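Local structure of catechol 1,2 dioxygenase (Acinetobacter radioresistens, 2XSU) at residues Val113-Ser119 with Phe177-Ile183; Tyr167-Asp171 with Arg308-Ala312. The protein probably catalyses the intradiol cleavage of catechol by dioxygen to cis,cis-muconate, using a non-haem ferric iron, and works as a homodimer. The protein carries 1 engineered substitution. One frame throughout, in Å; residues are numbered along the deposited sequence.

Contact 1: residues Val113-Ser119 with Phe177-Ile183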
loop_
_atom_site.group_PDB
_atom_site.type_symbol
_atom_site.label_atom_id
_atom_site.label_comp_id
_atom_site.label_asym_id
_atom_site.label_seq_id
_atom_site.Cartn_x
_atom_site.Cartn_y
_atom_site.Cartn_z
ATOM N N VAL A 113 3.273 20.474 7.927
ATOM C CA VAL A 113 2.742 20.295 9.305
ATOM C C VAL A 113 1.858 21.511 9.678
ATOM O O VAL A 113 2.319 22.641 9.644
ATOM C CB VAL A 113 3.872 20.068 10.346
ATOM C CG1 VAL A 113 3.238 19.850 11.763
ATOM C CG2 VAL A 113 4.774 18.896 9.940
ATOM N N ALA A 114 0.592 21.284 10.069
ATOM C CA ALA A 114 -0.305 22.365 10.461
ATOM C C ALA A 114 -0.004 22.792 11.902
ATOM O O ALA A 114 0.454 21.973 12.687
ATOM C CB ALA A 114 -1.767 21.911 10.338
ATOM N N GLY A 115 -0.235 24.068 12.190
ATOM C CA GLY A 115 -0.073 24.653 13.543
ATOM C C GLY A 115 1.120 25.580 13.744
ATOM O O GLY A 115 1.447 25.928 14.890
ATOM N N ALA A 116 1.765 26.000 12.650
ATOM C CA ALA A 116 2.994 26.797 12.774
ATOM C C ALA A 116 2.725 28.184 13.359
ATOM O O ALA A 116 1.613 28.729 13.220
ATOM C CB ALA A 116 3.696 26.915 11.396
ATOM N N PRO A 117 3.746 28.771 14.007
ATOM C CA PRO A 117 3.581 30.118 14.556
ATOM C C PRO A 117 3.127 31.122 13.489
ATOM O O PRO A 117 3.655 31.099 12.356
ATOM C CB PRO A 117 4.989 30.471 15.057
ATOM C CG PRO A 117 5.638 29.192 15.332
ATOM C CD PRO A 117 5.084 28.223 14.280
ATOM N N GLU A 118 2.170 31.985 13.834
ATOM C CA GLU A 118 1.648 33.007 12.937
ATOM C C GLU A 118 2.088 34.409 13.370
ATOM O O GLU A 118 2.057 34.729 14.566
ATOM C CB GLU A 118 0.114 32.946 12.910
ATOM C CG GLU A 118 -0.542 33.894 11.907
ATOM C CD GLU A 118 -2.070 33.865 11.974
ATOM O OE1 GLU A 118 -2.676 32.974 11.339
ATOM O OE2 GLU A 118 -2.661 34.730 12.678
ATOM N N SER A 119 2.440 35.251 12.394
ATOM C CA SER A 119 2.753 36.655 12.643
ATOM C C SER A 119 2.383 37.538 11.447
ATOM O O SER A 119 2.106 37.048 10.329
ATOM C CB SER A 119 4.240 36.783 13.000
ATOM O OG SER A 119 5.021 36.284 11.926
ATOM N N PHE A 177 8.432 23.021 14.986
ATOM C CA PHE A 177 8.146 24.043 13.959
ATOM C C PHE A 177 9.348 24.838 13.440
ATOM O O PHE A 177 9.167 25.875 12.813
ATOM C CB PHE A 177 7.012 24.977 14.392
ATOM C CG PHE A 177 5.678 24.303 14.419
ATOM C CD1 PHE A 177 5.047 23.950 13.229
ATOM C CD2 PHE A 177 5.052 24.026 15.630
ATOM C CE1 PHE A 177 3.789 23.320 13.232
ATOM C CE2 PHE A 177 3.802 23.406 15.660
ATOM C CZ PHE A 177 3.170 23.043 14.447
ATOM N N ASN A 178 10.553 24.342 13.692
ATOM C CA ASN A 178 11.725 25.013 13.112
ATOM C C ASN A 178 11.541 25.080 11.579
ATOM O O ASN A 178 11.134 24.092 10.946
ATOM C CB ASN A 178 13.013 24.297 13.472
ATOM C CG ASN A 178 14.251 25.156 13.213
ATOM O OD1 ASN A 178 14.268 26.347 13.544
ATOM N ND2 ASN A 178 15.286 24.554 12.630
ATOM N N LEU A 179 11.816 26.250 11.005
ATOM C CA LEU A 179 11.695 26.497 9.550
ATOM C C LEU A 179 10.281 26.270 8.996
ATOM O O LEU A 179 10.120 25.893 7.832
ATOM C CB LEU A 179 12.762 25.677 8.775
ATOM C CG LEU A 179 14.185 25.804 9.356
ATOM C CD1 LEU A 179 15.158 24.860 8.640
ATOM C CD2 LEU A 179 14.699 27.261 9.249
ATOM N N ARG A 180 9.273 26.535 9.832
ATOM C CA ARG A 180 7.867 26.514 9.409
ATOM C C ARG A 180 7.169 27.721 10.015
ATOM O O ARG A 180 7.141 27.877 11.238
ATOM C CB ARG A 180 7.187 25.223 9.917
ATOM C CG ARG A 180 7.845 23.921 9.455
ATOM C CD ARG A 180 7.186 22.716 10.144
ATOM N NE ARG A 180 7.785 21.462 9.721
ATOM C CZ ARG A 180 7.480 20.825 8.590
ATOM N NH1 ARG A 180 6.565 21.343 7.765
ATOM N NH2 ARG A 180 8.104 19.695 8.295
ATOM N N ARG A 181 6.583 28.568 9.180
ATOM C CA ARG A 181 5.904 29.789 9.643
ATOM C C ARG A 181 4.691 30.129 8.788
ATOM O O ARG A 181 4.647 29.815 7.580
ATOM C CB ARG A 181 6.844 30.988 9.657
ATOM C CG ARG A 181 8.030 30.908 10.619
ATOM C CD ARG A 181 7.599 30.916 12.100
ATOM N NE ARG A 181 8.804 30.981 12.938
ATOM C CZ ARG A 181 9.468 29.934 13.401
ATOM N NH1 ARG A 181 9.044 28.700 13.153
ATOM N NH2 ARG A 181 10.576 30.107 14.145
ATOM N N THR A 182 3.739 30.835 9.401
ATOM C CA THR A 182 2.659 31.467 8.676
ATOM C C THR A 182 2.843 32.964 8.844
ATOM O O THR A 182 2.925 33.451 9.991
ATOM C CB THR A 182 1.285 31.060 9.253
ATOM O OG1 THR A 182 1.116 29.652 9.075
ATOM C CG2 THR A 182 0.139 31.825 8.565
ATOM N N ILE A 183 2.879 33.666 7.722
ATOM C CA ILE A 183 3.056 35.135 7.698
ATOM C C ILE A 183 1.830 35.762 7.021
ATOM O O ILE A 183 1.500 35.435 5.884
ATOM C CB ILE A 183 4.330 35.587 6.930
ATOM C CG1 ILE A 183 5.575 34.871 7.426
ATOM C CG2 ILE A 183 4.526 37.115 7.081
ATOM C CD1 ILE A 183 6.809 35.064 6.510
HETATM O O HOH W 1 4.559 23.437 8.100
HETATM O O HOH W 2 -0.224 28.563 11.186
#

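Contact 2: residues Tyr167-Asp171 with Arg308-Ala312. With FE (Fe (III) ion), chain B.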
loop_
_atom_site.group_PDB
_atom_site.type_symbol
_atom_site.label_atom_id
_atom_site.label_comp_id
_atom_site.label_asym_id
_atom_site.label_seq_id
_atom_site.Cartn_x
_atom_site.Cartn_y
_atom_site.Cartn_z
ATOM N N TYR A 167 13.769 18.223 7.701
ATOM C CA TYR A 167 12.604 19.027 8.067
ATOM C C TYR A 167 12.204 18.773 9.517
ATOM O O TYR A 167 12.264 17.630 9.989
ATOM C CB TYR A 167 11.419 18.641 7.192
ATOM C CG TYR A 167 11.442 19.164 5.769
ATOM C CD1 TYR A 167 10.619 20.228 5.400
ATOM C CD2 TYR A 167 12.212 18.547 4.789
ATOM C CE1 TYR A 167 10.602 20.684 4.110
ATOM C CE2 TYR A 167 12.207 19.009 3.469
ATOM C CZ TYR A 167 11.398 20.059 3.144
ATOM O OH TYR A 167 11.350 20.516 1.844
ATOM N N SER A 168 11.780 19.824 10.205
ATOM C CA SER A 168 11.310 19.673 11.587
ATOM C C SER A 168 10.045 18.807 11.631
ATOM O O SER A 168 9.334 18.636 10.620
ATOM C CB SER A 168 11.074 21.036 12.245
ATOM O OG SER A 168 9.985 21.718 11.602
ATOM N N PHE A 169 9.813 18.264 12.832
ATOM C CA PHE A 169 8.710 17.372 13.170
ATOM C C PHE A 169 9.085 15.969 12.756
ATOM O O PHE A 169 9.042 15.052 13.574
ATOM C CB PHE A 169 7.350 17.849 12.613
ATOM C CG PHE A 169 6.192 16.971 13.015
ATOM C CD1 PHE A 169 5.550 17.175 14.241
ATOM C CD2 PHE A 169 5.756 15.940 12.178
ATOM C CE1 PHE A 169 4.466 16.357 14.627
ATOM C CE2 PHE A 169 4.690 15.119 12.548
ATOM C CZ PHE A 169 4.045 15.339 13.782
ATOM N N PHE A 170 9.491 15.802 11.502
ATOM C CA PHE A 170 10.006 14.535 11.015
ATOM C C PHE A 170 11.391 14.217 11.557
ATOM O O PHE A 170 11.647 13.078 11.965
ATOM C CB PHE A 170 9.919 14.487 9.480
ATOM C CG PHE A 170 8.522 14.681 8.995
ATOM C CD1 PHE A 170 7.634 13.609 8.959
ATOM C CD2 PHE A 170 8.055 15.947 8.666
ATOM C CE1 PHE A 170 6.326 13.788 8.579
ATOM C CE2 PHE A 170 6.749 16.138 8.282
ATOM C CZ PHE A 170 5.870 15.045 8.233
ATOM N N ASP A 171 12.266 15.225 11.583
ATOM C CA ASP A 171 13.558 15.184 12.262
ATOM C C ASP A 171 13.336 15.640 13.720
ATOM O O ASP A 171 13.274 16.826 14.006
ATOM C CB ASP A 171 14.507 16.134 11.506
ATOM C CG ASP A 171 15.854 16.347 12.188
ATOM O OD1 ASP A 171 16.574 17.260 11.724
ATOM O OD2 ASP A 171 16.214 15.622 13.157
ATOM N N ARG A 308 -4.636 14.108 4.256
ATOM C CA ARG A 308 -4.222 13.916 5.649
ATOM C C ARG A 308 -2.857 14.559 5.869
ATOM O O ARG A 308 -1.899 14.306 5.117
ATOM C CB ARG A 308 -4.191 12.432 6.037
ATOM C CG ARG A 308 -3.968 12.216 7.552
ATOM C CD ARG A 308 -4.331 10.803 7.961
ATOM N NE ARG A 308 -3.444 9.826 7.363
ATOM C CZ ARG A 308 -3.694 8.513 7.344
ATOM N NH1 ARG A 308 -4.821 8.038 7.865
ATOM N NH2 ARG A 308 -2.833 7.697 6.765
ATOM N N ARG A 309 -2.804 15.467 6.834
ATOM C CA ARG A 309 -1.575 16.217 7.077
ATOM C C ARG A 309 -1.264 16.183 8.551
ATOM O O ARG A 309 -2.185 16.187 9.385
ATOM C CB ARG A 309 -1.732 17.662 6.601
ATOM C CG ARG A 309 -1.798 17.755 5.079
ATOM C CD ARG A 309 -2.348 19.066 4.642
ATOM N NE ARG A 309 -2.419 19.226 3.185
ATOM C CZ ARG A 309 -3.520 19.516 2.503
ATOM N NH1 ARG A 309 -4.710 19.608 3.107
ATOM N NH2 ARG A 309 -3.439 19.674 1.173
ATOM N N ALA A 310 0.025 16.105 8.861
ATOM C CA ALA A 310 0.487 16.187 10.243
ATOM C C ALA A 310 0.045 17.518 10.886
ATOM O O ALA A 310 -0.196 18.509 10.204
ATOM C CB ALA A 310 1.992 16.039 10.275
ATOM N N SER A 311 -0.107 17.513 12.210
ATOM C CA SER A 311 -0.373 18.740 12.957
ATOM C C SER A 311 0.325 18.651 14.315
ATOM O O SER A 311 0.591 17.555 14.816
ATOM C CB SER A 311 -1.880 18.991 13.117
ATOM O OG SER A 311 -2.468 17.986 13.930
ATOM N N ALA A 312 0.661 19.802 14.882
ATOM C CA ALA A 312 1.357 19.833 16.174
ATOM C C ALA A 312 1.089 21.153 16.869
ATOM O O ALA A 312 0.380 22.002 16.335
ATOM C CB ALA A 312 2.849 19.601 15.990
ATOM O OXT ALA A 312 1.550 21.378 18.005
HETATM FE FE FE B . 10.368 19.743 0.358
HETATM O O HOH W 3 9.143 17.993 0.543
#

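Contact 1: residues Val113-Ser119 with Phe177-Ile183
The Phe177 ring presents one face to the backbone of Gly115 and Ala116. Ala116 CA sits over that face, 3.8 Å from the ring centroid and 24° off the normal, a CH-pi contact, and Gly115 O lies above the rim of the same face. Ala114 O instead approaches at the ring edge. Phe177 CG stands opposite its own carbonyl carbon (chi1 -70°), which turns the ring toward that backbone while CB remains 3.8 Å from Pro117 CD. Gly115 has a positive phi, and its backbone packs on the ring, C to Phe177 CZ 3.3 Å.

The Arg180 guanidinium is met over its centre by one branch of Val113, CG2, at 3.6 Å from CZ, the two side chains crossing at about a right angle. Arg180 NH1 and Val113 O share water 1, which accepts from the first and donates to the second; NH1 also reaches Leu111 O, and the strongest polar partner of this side chain is Ser168. Arg181 bends at chi2 and curls back beside the Pro117 ring, where NH1 donates to Arg180 O at 2.8 Å.

Beyond the proline the chains pair as parallel strands. Thr182 N donates to Pro117 O (3.0 Å, 174°), and Ser119 N to Thr182 O (3.0 Å). Water 2 links Ala116 O to Thr182 OG1.

Strand 118-120 thus borders strand 180-184 in the mixed sheet of the dioxygenase domain. Strand 155-159 runs antiparallel along the other edge of 180-184, Thr182 touching its Lys155 and Glu157, while Ile183 packs on Tyr191 and Ala193 of strand 190-196.

Contact 2: residues Tyr167-Asp171 with Arg308-Ala312
Phe169 sits at the centre of a classic gamma turn (phi 83°, psi -52°), closed by a weak bond from Phe170 N to Ser168 O, and presents its ring to Ala310 and Ala312. Phe170 reaches Ala310 more loosely, and no hydrogen bond crosses the contact. The first segment is an irregular loop of the intradiol dioxygenase domain, between strands 155-159 and 180-184, and it carries the iron ligand Tyr167; the second is the C-terminal tail. Only 144 Å² is buried between them, so this is a small surface contact.

With CG anti to its backbone N (chi1 -177°), the Phe169 ring extends toward the tail. Its CE2 and CE1 corners meet different methyls, both oblique and on the same side of the ring plane: CE2 lies 3.6 Å from Ala310 CB, whereas CE1 lies 3.9 Å from Ala312 CB. Ser311 CB points away between them, the alternation of an extended chain. Phe170 CZ stands 4.5 Å from Ala310 CB, and Phe169 CD2 sits 3.9 Å above the plane of the Phe170 ring, over its centre.

Asp171 N donates to Tyr167 O (2.9 Å), closing the loop over five residues. On the tail, Ala310 and Ala312 bond through their backbones to Ala114, which makes 310-311 a short parallel partner of strand 113-114. Arg308 forms a salt bridge with Asp66 of the second subunit.

The Tyr167 side chain leaves the loop roughly at right angles to that of Phe169, toward the metal shared with Tyr201, His225 and His227; its OH binds the ferric iron at 1.9 Å, and water 3 binds the same ion at 2.1 Å.

The centres of contacts 1 and 2 lie about 11 Å apart, and their segments alternate along the chain. Two polar links, both probable hydrogen bonds, join them: Asn178 O to Ser168 OG at 2.7 Å and Arg180 NH2 to Ser168 O at 2.8 Å. Packing adds Phe177 CZ against Ala312 O at 3.5 Å. Strand 113-114 of contact 1 pairs with 310-311 of contact 2, and Val113 touches both phenylalanines of the latter. Contact 2 holds a ligand of the ferric iron, whereas contact 1 lies one layer further out: the nearest side-chain atom of Arg180 is about 8 Å from the iron, with NH2 packed 3.6 Å from Tyr167 CB, consistent with a second-shell position.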